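PDB 5MYP: aldehyde dehydrogenase from Trypanosoma brucei, which probably catalyses the NAD+-dependent oxidation of aldehydes to carboxylic acids. Local coordinates for residues 44-47 and 48-51; 165-168 and 169-173. One frame throughout, in Å; residues are numbered along the deposited sequence. Where two conformers were deposited one is given.

Each contact is one continuous run of chain, and their centres lie about 11 Å apart. Contact 1 is all helix, on helix 36-52. Contact 2 is the end of helix 157-170 and the loop after it. The two helices pack together through leucines: Leu46 CD2 lies 3.5 Å from Leu167 CD1, and Leu49 CD1 lies 3.5 Å from Leu166 CB. Both contacts are partly buried. Contact 1 exposes Arg44; contact 2 exposes Lys165, Pro168, Lys169 and Ser173. Contact 1 has regular i to i+4 bonds and polar side chains beside its leucines, with Glu51 turned to helix 69-95 and the second subunit. Contact 2 has irregular backbone bonding. Both lie away from the predicted active-site residues.

Contact 1. Residues 44-47 and 48-51; sequences RSLL and NLVE
The amide of Asn48 lies flat beneath the carbonyl oxygen of Arg44. Arg44 O sits over one face, 3.3 Å from Asn48 CG. It makes no hydrogen bond to Asn48 ND2, because the angle is poor. Asn48 CG stands beside its own backbone N (chi1 -63°), which brings the amide back under the preceding turn. The carboxylate of Glu51 has one face against Leu47. The methyl CD1 of Leu47 rests over it, 3.6 Å from Glu51 CD. The two side chains cross at an angle, and the methyl covers that face of the carboxylate. Beyond the flat groups, Leu46 and Leu49 run side by side, with Leu46 CD2 3.6 Å from Leu49 CD2. The backbone is plain alpha helix. Glu51 N bonds Leu47 O at 2.8 Å and is nearly straight at 171°, while Asn48 N bonds Arg44 O at 3.0 Å. Ser45 OG is held by Gln41 O. Leu46 and Val50 turn to helix 132-143, and Leu46 and Leu49 to helix 157-170. Leu47 and Glu51 meet helix 69-95, and Glu51 also packs on Lys490 of the second subunit. Helix 36-52 is thus wedged among three other helices.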
loop_
_atom_site.group_PDB
_atom_site.type_symbol
_atom_site.label_atom_id
_atom_site.label_comp_id
_atom_site.label_asym_id
_atom_site.label_seq_id
_atom_site.Cartn_x
_atom_site.Cartn_y
_atom_site.Cartn_z
ATOM N N ARG A 44 4.789 -7.002 -26.007
ATOM C CA ARG A 44 4.503 -7.019 -27.453
ATOM C C ARG A 44 3.649 -8.226 -27.862
ATOM O O ARG A 44 2.766 -8.106 -28.709
ATOM C CB ARG A 44 5.795 -7.005 -28.279
ATOM C CG ARG A 44 6.486 -5.647 -28.329
ATOM C CD ARG A 44 7.527 -5.567 -29.440
ATOM N NE ARG A 44 8.297 -6.804 -29.608
ATOM C CZ ARG A 44 9.484 -7.081 -29.055
ATOM N NH1 ARG A 44 10.122 -6.213 -28.261
ATOM N NH2 ARG A 44 10.055 -8.258 -29.312
ATOM N N SER A 45 3.917 -9.397 -27.254
ATOM C CA SER A 45 3.130 -10.621 -27.496
ATOM C C SER A 45 1.700 -10.503 -26.975
ATOM O O SER A 45 0.770 -11.001 -27.607
ATOM C CB SER A 45 3.804 -11.841 -26.862
ATOM O OG SER A 45 5.143 -11.972 -27.297
ATOM N N LEU A 46 1.524 -9.851 -25.826
ATOM C CA LEU A 46 0.182 -9.569 -25.289
ATOM C C LEU A 46 -0.575 -8.529 -26.133
ATOM O O LEU A 46 -1.792 -8.613 -26.262
ATOM C CB LEU A 46 0.241 -9.153 -23.814
ATOM C CG LEU A 46 0.562 -10.301 -22.855
ATOM C CD1 LEU A 46 0.866 -9.794 -21.455
ATOM C CD2 LEU A 46 -0.562 -11.326 -22.814
ATOM N N LEU A 47 0.140 -7.564 -26.711
ATOM C CA LEU A 47 -0.453 -6.674 -27.718
ATOM C C LEU A 47 -0.965 -7.488 -28.908
ATOM O O LEU A 47 -2.100 -7.287 -29.357
ATOM C CB LEU A 47 0.547 -5.615 -28.195
ATOM C CG LEU A 47 0.107 -4.623 -29.275
ATOM C CD1 LEU A 47 -1.144 -3.877 -28.862
ATOM C CD2 LEU A 47 1.236 -3.647 -29.563
ATOM N N ASN A 48 -0.137 -8.417 -29.390
ATOM C CA ASN A 48 -0.540 -9.328 -30.473
ATOM C C ASN A 48 -1.745 -10.188 -30.075
ATOM O O ASN A 48 -2.647 -10.389 -30.885
ATOM C CB ASN A 48 0.625 -10.227 -30.923
ATOM C CG ASN A 48 1.791 -9.448 -31.525
ATOM O OD1 ASN A 48 2.909 -9.968 -31.621
ATOM N ND2 ASN A 48 1.543 -8.206 -31.930
ATOM N N LEU A 49 -1.764 -10.680 -28.833
ATOM C CA LEU A 49 -2.923 -11.419 -28.294
ATOM C C LEU A 49 -4.225 -10.632 -28.472
ATOM O O LEU A 49 -5.223 -11.174 -28.948
ATOM C CB LEU A 49 -2.718 -11.764 -26.809
ATOM C CG LEU A 49 -3.910 -12.273 -25.983
ATOM C CD1 LEU A 49 -4.404 -13.605 -26.502
ATOM C CD2 LEU A 49 -3.539 -12.403 -24.516
ATOM N N VAL A 50 -4.198 -9.356 -28.096
ATOM C CA VAL A 50 -5.384 -8.502 -28.176
ATOM C C VAL A 50 -5.718 -8.164 -29.633
ATOM O O VAL A 50 -6.858 -8.349 -30.061
ATOM C CB VAL A 50 -5.219 -7.218 -27.333
ATOM C CG1 VAL A 50 -6.408 -6.275 -27.529
ATOM C CG2 VAL A 50 -5.067 -7.574 -25.848
ATOM N N GLU A 51 -4.726 -7.684 -30.382
ATOM C CA GLU A 51 -4.947 -7.214 -31.760
ATOM C C GLU A 51 -5.312 -8.324 -32.753
ATOM O O GLU A 51 -6.223 -8.148 -33.561
ATOM C CB GLU A 51 -3.731 -6.438 -32.273
ATOM C CG GLU A 51 -3.530 -5.099 -31.584
ATOM C CD GLU A 51 -2.444 -4.256 -32.237
ATOM O OE1 GLU A 51 -1.471 -4.822 -32.784
ATOM O OE2 GLU A 51 -2.558 -3.015 -32.201
#

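Contact 2. Residues 165-168 and 169-173; sequences KLLP and KYVSS
Leu167 O accepts two backbone hydrogen bonds, from Tyr170 N and Val171 N, each at 2.9 Å. The bond from Val171 N is nearly straight (169°), whereas Tyr170 N approaches from above the carbonyl plane. In a third bond Lys169 N reaches Leu166 O at 3.0 Å with a bent angle of 135°. Two of the three are therefore i to i+3 bonds. Pro168 has no N-H to give to the turn before, and the helix kinks there. A weaker CA-H...O contact joins Pro168 CA to Val171 O at 3.4 Å. The stretch belongs to a beta-alpha-beta unit in which helix 157-170 links the parallel strands 147-151 and 176-178. This is consistent with the Rossmann-like nucleotide-binding domain of the family. Leu167 and Val171 pack on strand 176-178. The Tyr170 ring meets the backbone edge-on: Leu166 O lies in the ring plane, 3.2 Å from Tyr170 CD1. Tyr170 OH is hydrogen-bonded to Glu52 and Asn53, which fixes the far end of the ring. On the exposed face Lys169 bends at chi3 (-72°) and crosses Leu166, its CE 3.9 Å from Leu166 CD2. Lys169 NZ lies 5.1 Å from Lys165 NZ. These like charges are not in contact, and solvent probably screens them.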
loop_
_atom_site.group_PDB
_atom_site.type_symbol
_atom_site.label_atom_id
_atom_site.label_comp_id
_atom_site.label_asym_id
_atom_site.label_seq_id
_atom_site.Cartn_x
_atom_site.Cartn_y
_atom_site.Cartn_z
ATOM N N LYS A 165 -7.568 -20.413 -23.774
ATOM C CA LYS A 165 -7.092 -21.027 -25.019
ATOM C C LYS A 165 -5.949 -20.219 -25.662
ATOM O O LYS A 165 -4.925 -20.786 -26.048
ATOM C CB LYS A 165 -8.250 -21.186 -26.017
ATOM C CG LYS A 165 -7.859 -21.865 -27.330
ATOM C CD LYS A 165 -8.985 -21.887 -28.352
ATOM C CE LYS A 165 -8.426 -22.048 -29.762
ATOM N NZ LYS A 165 -9.457 -22.422 -30.773
ATOM N N LEU A 166 -6.127 -18.902 -25.761
ATOM C CA LEU A 166 -5.203 -18.049 -26.526
ATOM C C LEU A 166 -3.917 -17.684 -25.794
ATOM O O LEU A 166 -2.863 -17.642 -26.414
ATOM C CB LEU A 166 -5.898 -16.762 -26.980
ATOM C CG LEU A 166 -6.983 -16.900 -28.047
ATOM C CD1 LEU A 166 -7.677 -15.564 -28.236
ATOM C CD2 LEU A 166 -6.412 -17.390 -29.368
ATOM N N LEU A 167 -4.002 -17.418 -24.491
ATOM C CA LEU A 167 -2.874 -16.837 -23.746
ATOM C C LEU A 167 -1.555 -17.636 -23.843
ATOM O O LEU A 167 -0.508 -17.033 -24.107
ATOM C CB LEU A 167 -3.258 -16.568 -22.277
ATOM C CG LEU A 167 -2.283 -15.771 -21.403
ATOM C CD1 LEU A 167 -2.071 -14.377 -21.966
ATOM C CD2 LEU A 167 -2.809 -15.718 -19.975
ATOM N N PRO A 168 -1.602 -18.983 -23.676
ATOM C CA PRO A 168 -0.381 -19.796 -23.830
ATOM C C PRO A 168 0.325 -19.674 -25.189
ATOM O O PRO A 168 1.533 -19.872 -25.265
ATOM C CB PRO A 168 -0.873 -21.232 -23.618
ATOM C CG PRO A 168 -2.114 -21.088 -22.824
ATOM C CD PRO A 168 -2.756 -19.823 -23.317
ATOM N N LYS A 169 -0.420 -19.354 -26.242
ATOM C CA LYS A 169 0.167 -19.138 -27.570
ATOM C C LYS A 169 0.975 -17.837 -27.681
ATOM O O LYS A 169 1.796 -17.708 -28.585
ATOM C CB LYS A 169 -0.922 -19.252 -28.645
ATOM C CG LYS A 169 -1.512 -20.665 -28.658
ATOM C CD LYS A 169 -2.393 -20.960 -29.860
ATOM C CE LYS A 169 -3.716 -20.227 -29.791
ATOM N NZ LYS A 169 -4.640 -20.724 -30.856
ATOM N N TYR A 170 0.757 -16.897 -26.757
ATOM C CA TYR A 170 1.486 -15.625 -26.729
ATOM C C TYR A 170 2.472 -15.460 -25.563
ATOM O O TYR A 170 3.519 -14.832 -25.737
ATOM C CB TYR A 170 0.496 -14.458 -26.769
ATOM C CG TYR A 170 -0.340 -14.468 -28.026
ATOM C CD1 TYR A 170 -1.513 -15.207 -28.089
ATOM C CD2 TYR A 170 0.049 -13.758 -29.164
ATOM C CE1 TYR A 170 -2.289 -15.236 -29.238
ATOM C CE2 TYR A 170 -0.721 -13.776 -30.319
ATOM C CZ TYR A 170 -1.890 -14.518 -30.353
ATOM O OH TYR A 170 -2.673 -14.540 -31.486
ATOM N N VAL A 171 2.143 -16.003 -24.390
ATOM C CA VAL A 171 3.021 -15.924 -23.220
ATOM C C VAL A 171 3.111 -17.278 -22.536
ATOM O O VAL A 171 2.097 -17.961 -22.371
ATOM C CB VAL A 171 2.515 -14.880 -22.195
ATOM C CG1 VAL A 171 3.527 -14.707 -21.061
ATOM C CG2 VAL A 171 2.222 -13.554 -22.882
ATOM N N SER A 172 4.324 -17.646 -22.131
ATOM C CA SER A 172 4.584 -18.916 -21.458
ATOM C C SER A 172 3.728 -19.108 -20.204
ATOM O O SER A 172 3.457 -18.145 -19.492
ATOM C CB SER A 172 6.062 -18.982 -21.057
ATOM O OG SER A 172 6.312 -20.049 -20.158
ATOM N N SER A 173 3.322 -20.350 -19.938
ATOM C CA SER A 173 2.610 -20.694 -18.701
ATOM C C SER A 173 3.498 -20.556 -17.452
ATOM O O SER A 173 2.987 -20.396 -16.337
ATOM C CB SER A 173 2.023 -22.106 -18.791
ATOM O OG SER A 173 0.904 -22.126 -19.659
#